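Local coordinates for carbohydrate binding module (Uncultured bacterium, PDB 2W3J), which probably binds uronic acid sugars as a calcium-containing family 35 carbohydrate-binding module, at residues A55-G60 / A119-I124; K79-P84 / V95-P100. One frame throughout, in Å; residues are numbered along the deposited sequence.

Contact 1 (A55-G60 / A119-I124). With CA (calcium ion), chain C.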
loop_
_atom_site.group_PDB
_atom_site.type_symbol
_atom_site.label_atom_id
_atom_site.label_comp_id
_atom_site.label_asym_id
_atom_site.label_seq_id
_atom_site.Cartn_x
_atom_site.Cartn_y
_atom_site.Cartn_z
ATOM N N ALA A 55 7.862 -2.708 -5.867
ATOM C CA ALA A 55 7.145 -1.748 -5.011
ATOM C C ALA A 55 7.592 -2.006 -3.579
ATOM O O ALA A 55 7.934 -3.131 -3.201
ATOM C CB ALA A 55 5.640 -1.926 -5.119
ATOM N N GLN A 56 7.661 -0.949 -2.787
ATOM C CA GLN A 56 7.927 -1.130 -1.381
ATOM C C GLN A 56 6.823 -0.466 -0.563
ATOM O O GLN A 56 6.537 0.712 -0.738
ATOM C CB GLN A 56 9.272 -0.498 -1.013
ATOM C CG GLN A 56 9.590 -0.665 0.484
ATOM C CD GLN A 56 10.986 -0.235 0.812
ATOM O OE1 GLN A 56 11.947 -1.021 0.699
ATOM N NE2 GLN A 56 11.126 1.010 1.211
ATOM N N ILE A 57 6.223 -1.228 0.343
ATOM C CA ILE A 57 5.145 -0.702 1.189
ATOM C C ILE A 57 5.693 -0.456 2.560
ATOM O O ILE A 57 6.325 -1.337 3.146
ATOM C CB ILE A 57 3.979 -1.724 1.270
ATOM C CG1 ILE A 57 3.434 -1.964 -0.146
ATOM C CG2 ILE A 57 2.839 -1.170 2.188
ATOM C CD1 ILE A 57 2.427 -3.177 -0.259
ATOM N N ARG A 58 5.518 0.770 3.070
ATOM C CA ARG A 58 6.009 1.083 4.415
ATOM C C ARG A 58 4.798 1.071 5.354
ATOM O O ARG A 58 3.751 1.626 5.040
ATOM C CB ARG A 58 6.683 2.456 4.438
ATOM C CG ARG A 58 7.380 2.795 5.742
ATOM C CD ARG A 58 8.220 4.093 5.578
ATOM N NE ARG A 58 9.029 4.372 6.768
ATOM C CZ ARG A 58 8.721 5.267 7.711
ATOM N NH1 ARG A 58 7.587 5.968 7.655
ATOM N NH2 ARG A 58 9.547 5.424 8.742
ATOM N N PHE A 59 4.933 0.406 6.492
ATOM C CA PHE A 59 3.759 0.125 7.310
ATOM C C PHE A 59 4.102 0.044 8.777
ATOM O O PHE A 59 5.284 -0.163 9.159
ATOM C CB PHE A 59 3.092 -1.211 6.861
ATOM C CG PHE A 59 3.928 -2.453 7.142
ATOM C CD1 PHE A 59 3.725 -3.213 8.315
ATOM C CD2 PHE A 59 4.888 -2.869 6.231
ATOM C CE1 PHE A 59 4.479 -4.369 8.561
ATOM C CE2 PHE A 59 5.663 -4.027 6.470
ATOM C CZ PHE A 59 5.450 -4.785 7.627
ATOM N N GLY A 60 3.064 0.204 9.591
ATOM C CA GLY A 60 3.194 0.036 11.031
ATOM C C GLY A 60 2.314 -1.112 11.467
ATOM O O GLY A 60 1.143 -1.240 11.070
ATOM N N ALA A 119 -2.356 -3.591 8.185
ATOM C CA ALA A 119 -1.398 -2.798 8.961
ATOM C C ALA A 119 -1.649 -1.322 8.624
ATOM O O ALA A 119 -2.321 -0.989 7.638
ATOM C CB ALA A 119 0.020 -3.174 8.589
ATOM N N ASN A 120 -1.118 -0.426 9.444
ATOM C CA ASN A 120 -1.243 1.001 9.132
ATOM C C ASN A 120 -0.314 1.262 7.961
ATOM O O ASN A 120 0.875 1.023 8.060
ATOM C CB ASN A 120 -0.823 1.845 10.341
ATOM C CG ASN A 120 -1.809 1.726 11.482
ATOM O OD1 ASN A 120 -2.982 1.375 11.276
ATOM N ND2 ASN A 120 -1.366 2.097 12.691
ATOM N N ILE A 121 -0.857 1.776 6.863
ATOM C CA ILE A 121 -0.038 1.889 5.628
ATOM C C ILE A 121 0.406 3.335 5.416
ATOM O O ILE A 121 -0.431 4.229 5.233
ATOM C CB ILE A 121 -0.809 1.423 4.404
ATOM C CG1 ILE A 121 -1.352 -0.012 4.619
ATOM C CG2 ILE A 121 0.121 1.532 3.130
ATOM C CD1 ILE A 121 -0.231 -1.026 4.916
ATOM N N ASP A 122 1.713 3.559 5.511
ATOM C CA ASP A 122 2.283 4.916 5.402
ATOM C C ASP A 122 2.348 5.348 3.929
ATOM O O ASP A 122 2.010 6.478 3.571
ATOM C CB ASP A 122 3.690 4.905 5.996
ATOM C CG ASP A 122 4.362 6.248 5.896
ATOM O OD1 ASP A 122 3.638 7.272 6.043
ATOM O OD2 ASP A 122 5.591 6.251 5.698
ATOM N N SER A 123 2.815 4.444 3.088
ATOM C CA SER A 123 3.047 4.804 1.689
ATOM C C SER A 123 3.343 3.553 0.885
ATOM O O SER A 123 3.657 2.484 1.430
ATOM C CB SER A 123 4.287 5.722 1.611
ATOM O OG SER A 123 5.455 5.051 2.148
ATOM N N ILE A 124 3.258 3.696 -0.428
ATOM C CA ILE A 124 3.820 2.702 -1.326
ATOM C C ILE A 124 4.771 3.426 -2.297
ATOM O O ILE A 124 4.459 4.511 -2.766
ATOM C CB ILE A 124 2.748 1.838 -2.052
ATOM C CG1 ILE A 124 3.432 0.703 -2.808
ATOM C CG2 ILE A 124 1.817 2.625 -3.001
ATOM C CD1 ILE A 124 2.411 -0.249 -3.400
HETATM CA CA CA C . 2.156 8.594 4.730
HETATM O O HOH W 1 6.930 3.086 0.756
#
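A classic beta bulge in an antiparallel sheet carries this contact: Asp-122 and Ser-123 both face Arg-58, and Asp-122 is also a calcium ligand. Arg-58 N donates to Ser-123 O (3.0 Å) while Asp-122 N donates to Arg-58 O (2.8 Å), so the N and O of Arg-58 are answered by two successive residues. Beyond the bulge Gly-60 and Asn-120 form a hydrogen-bonded pair, N to O in each direction. The Arg-58 side chain runs alongside Asp-122, its CG turned away from the backbone N (chi1 -173°) and the chain extended to NE, and Arg-58 NH1 meets Asp-122 OD2 in a 2.8 Å salt bridge. OD2 lies close to the guanidinium plane, whereas NH1 comes to it from above the carboxylate plane; the two planes are 64° apart. The other oxygen, Asp-122 OD1, binds calcium at 2.4 Å, as does its backbone O. Replacing Arg-58 with an alanine takes away this guanidinium partner and is likely to leave the OD2 side of the calcium-bound carboxylate less firmly set. A water joins Gln-56 O to Ser-123 OG. On the other face Ile-57 CG1 packs on Ile-124 CG1 (3.8 Å), and Phe-59 CD1 meets Ala-119 CB (3.7 Å). Glu-5, Glu-6, Thr-26 and Gly-29 complete the metal site. Strands 51-60 and 120-126 are the central pair of a four-stranded sheet, flanked by 93-101 and 2-5.

Contact 2 (K79-P84 / V95-P100)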
loop_
_atom_site.group_PDB
_atom_site.type_symbol
_atom_site.label_atom_id
_atom_site.label_comp_id
_atom_site.label_asym_id
_atom_site.label_seq_id
_atom_site.Cartn_x
_atom_site.Cartn_y
_atom_site.Cartn_z
ATOM N N LYS A 79 0.241 -11.365 -5.034
ATOM C CA LYS A 79 0.941 -12.029 -3.949
ATOM C C LYS A 79 0.326 -11.643 -2.609
ATOM O O LYS A 79 -0.197 -10.538 -2.459
ATOM C CB LYS A 79 2.419 -11.640 -3.934
ATOM C CG LYS A 79 3.208 -12.459 -2.934
ATOM C CD LYS A 79 4.671 -12.163 -2.969
ATOM C CE LYS A 79 5.367 -12.914 -1.856
ATOM N NZ LYS A 79 6.836 -12.682 -1.878
ATOM N N THR A 80 0.404 -12.550 -1.643
ATOM C CA THR A 80 -0.065 -12.251 -0.289
ATOM C C THR A 80 1.145 -11.984 0.542
ATOM O O THR A 80 2.092 -12.759 0.504
ATOM C CB THR A 80 -0.862 -13.412 0.322
ATOM O OG1 THR A 80 -2.032 -13.596 -0.468
ATOM C CG2 THR A 80 -1.291 -13.049 1.763
ATOM N N LEU A 81 1.141 -10.848 1.251
ATOM C CA LEU A 81 2.244 -10.433 2.088
ATOM C C LEU A 81 1.809 -10.580 3.542
ATOM O O LEU A 81 0.634 -10.449 3.848
ATOM C CB LEU A 81 2.609 -8.959 1.821
ATOM C CG LEU A 81 3.037 -8.606 0.388
ATOM C CD1 LEU A 81 3.417 -7.116 0.262
ATOM C CD2 LEU A 81 4.184 -9.488 0.004
ATOM N N ASP A 82 2.760 -10.848 4.415
ATOM C CA ASP A 82 2.472 -11.179 5.815
ATOM C C ASP A 82 2.168 -9.930 6.682
ATOM O O ASP A 82 1.268 -9.965 7.518
ATOM C CB ASP A 82 3.681 -11.895 6.404
ATOM C CG ASP A 82 3.363 -12.624 7.700
ATOM O OD1 ASP A 82 2.342 -13.366 7.741
ATOM O OD2 ASP A 82 4.145 -12.446 8.689
ATOM N N PHE A 83 2.961 -8.858 6.509
ATOM C CA PHE A 83 2.852 -7.683 7.410
ATOM C C PHE A 83 2.938 -8.056 8.889
ATOM O O PHE A 83 1.987 -7.895 9.649
ATOM C CB PHE A 83 1.559 -6.914 7.144
ATOM C CG PHE A 83 1.500 -6.286 5.781
ATOM C CD1 PHE A 83 2.099 -5.036 5.540
ATOM C CD2 PHE A 83 0.845 -6.919 4.746
ATOM C CE1 PHE A 83 2.025 -4.434 4.254
ATOM C CE2 PHE A 83 0.798 -6.344 3.467
ATOM C CZ PHE A 83 1.389 -5.103 3.229
ATOM N N PRO A 84 4.081 -8.585 9.289
ATOM C CA PRO A 84 4.261 -9.093 10.629
ATOM C C PRO A 84 4.191 -7.977 11.648
ATOM O O PRO A 84 4.458 -6.800 11.324
ATOM C CB PRO A 84 5.676 -9.647 10.594
ATOM C CG PRO A 84 6.378 -8.857 9.540
ATOM C CD PRO A 84 5.300 -8.720 8.474
ATOM N N VAL A 95 8.112 -3.727 3.288
ATOM C CA VAL A 95 8.090 -5.012 2.604
ATOM C C VAL A 95 8.158 -4.720 1.119
ATOM O O VAL A 95 7.507 -3.799 0.635
ATOM C CB VAL A 95 6.844 -5.853 2.958
ATOM C CG1 VAL A 95 5.525 -5.113 2.686
ATOM C CG2 VAL A 95 6.872 -7.226 2.210
ATOM N N ASN A 96 8.959 -5.498 0.401
ATOM C CA ASN A 96 9.080 -5.324 -1.049
ATOM C C ASN A 96 8.214 -6.345 -1.772
ATOM O O ASN A 96 8.025 -7.464 -1.290
ATOM C CB ASN A 96 10.539 -5.499 -1.497
ATOM C CG ASN A 96 11.415 -4.339 -1.100
ATOM O OD1 ASN A 96 10.940 -3.219 -0.880
ATOM N ND2 ASN A 96 12.709 -4.590 -1.007
ATOM N N VAL A 97 7.659 -5.960 -2.912
ATOM C CA VAL A 97 6.892 -6.902 -3.712
ATOM C C VAL A 97 7.080 -6.527 -5.181
ATOM O O VAL A 97 7.027 -5.342 -5.550
ATOM C CB VAL A 97 5.404 -6.918 -3.299
ATOM C CG1 VAL A 97 4.763 -5.546 -3.485
ATOM C CG2 VAL A 97 4.610 -7.975 -4.057
ATOM N N ASP A 98 7.328 -7.534 -6.018
ATOM C CA ASP A 98 7.424 -7.298 -7.454
ATOM C C ASP A 98 6.052 -7.314 -8.102
ATOM O O ASP A 98 5.232 -8.223 -7.864
ATOM C CB ASP A 98 8.352 -8.319 -8.103
ATOM C CG ASP A 98 9.821 -8.087 -7.725
ATOM O OD1 ASP A 98 10.154 -6.982 -7.237
ATOM O OD2 ASP A 98 10.643 -9.018 -7.898
ATOM N N ILE A 99 5.784 -6.315 -8.923
ATOM C CA ILE A 99 4.485 -6.219 -9.553
ATOM C C ILE A 99 4.590 -5.992 -11.075
ATOM O O ILE A 99 5.401 -5.171 -11.538
ATOM C CB ILE A 99 3.630 -5.109 -8.904
ATOM C CG1 ILE A 99 4.322 -3.744 -9.004
ATOM C CG2 ILE A 99 3.378 -5.416 -7.425
ATOM C CD1 ILE A 99 3.400 -2.558 -8.594
ATOM N N PRO A 100 3.771 -6.719 -11.850
ATOM C CA PRO A 100 3.731 -6.516 -13.293
ATOM C C PRO A 100 2.883 -5.311 -13.631
ATOM O O PRO A 100 1.712 -5.246 -13.271
ATOM C CB PRO A 100 3.073 -7.810 -13.815
ATOM C CG PRO A 100 2.141 -8.244 -12.661
ATOM C CD PRO A 100 2.909 -7.841 -11.402
HETATM O O HOH W 2 7.272 -10.008 -1.820
#
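Leu-81 reaches across to Val-95 and Val-97 where edge strands of the two sheets of the beta-sandwich, 76-81 and 93-101, approach each other. Its CB points toward strand 93-101, and CG, anti to the carbonyl carbon (chi1 -60°), carries the two methyls over to it. Leu-81 CD1 does most of the touching: it lies 3.8 Å from Val-95 CG1, nearly as close to Val-95 CG2, and 4.1 Å from Val-97 CB. Leu-81 CD2 adds a second touch on Val-95 CG2 at 4.1 Å, so the leucine fork is set obliquely against the valine fork. Val-95 CG1 is shared, since Phe-83 CE1 approaches it to 3.9 Å; the phenylalanine and valine side chains cross at about a right angle. At the other end Lys-79 CB comes within 4.3 Å of Val-97 CG2. In one of its two modelled conformers the lysine chain is fully extended, and Lys-79 NZ donates to a water 2.7 Å away that in turn donates to Asn-96 O. The axes of segments 79-81 and 95-100 come no nearer than 9.1 Å, so side chains, rather than paired backbones, bridge the gap. Backbone bonding goes to other neighbours: Lys-79 and Leu-81 pair with strand 69-73, whereas Val-95 and Val-97 pair with strand 51-60. Phe-83 also packs on Leu-110 of strand 104-112.

The two contacts lie with their centres about 10 Å apart, contact 2 nested along the chain inside the loop that contact 1 closes. Strands 51-60 and 93-101, one from each contact, are neighbours in one four-stranded antiparallel sheet. Contact 1 extends that sheet inward to the calcium-bearing strand 120-126; contact 2 ties its edge strand to strand 76-81 of the other large sheet. The rings of Phe-59 and Phe-83, packed edge-to-face, join the two contacts directly through the interior. Together they link pairing within a sheet to packing between sheets, consistent with a beta-sandwich carbohydrate-binding module.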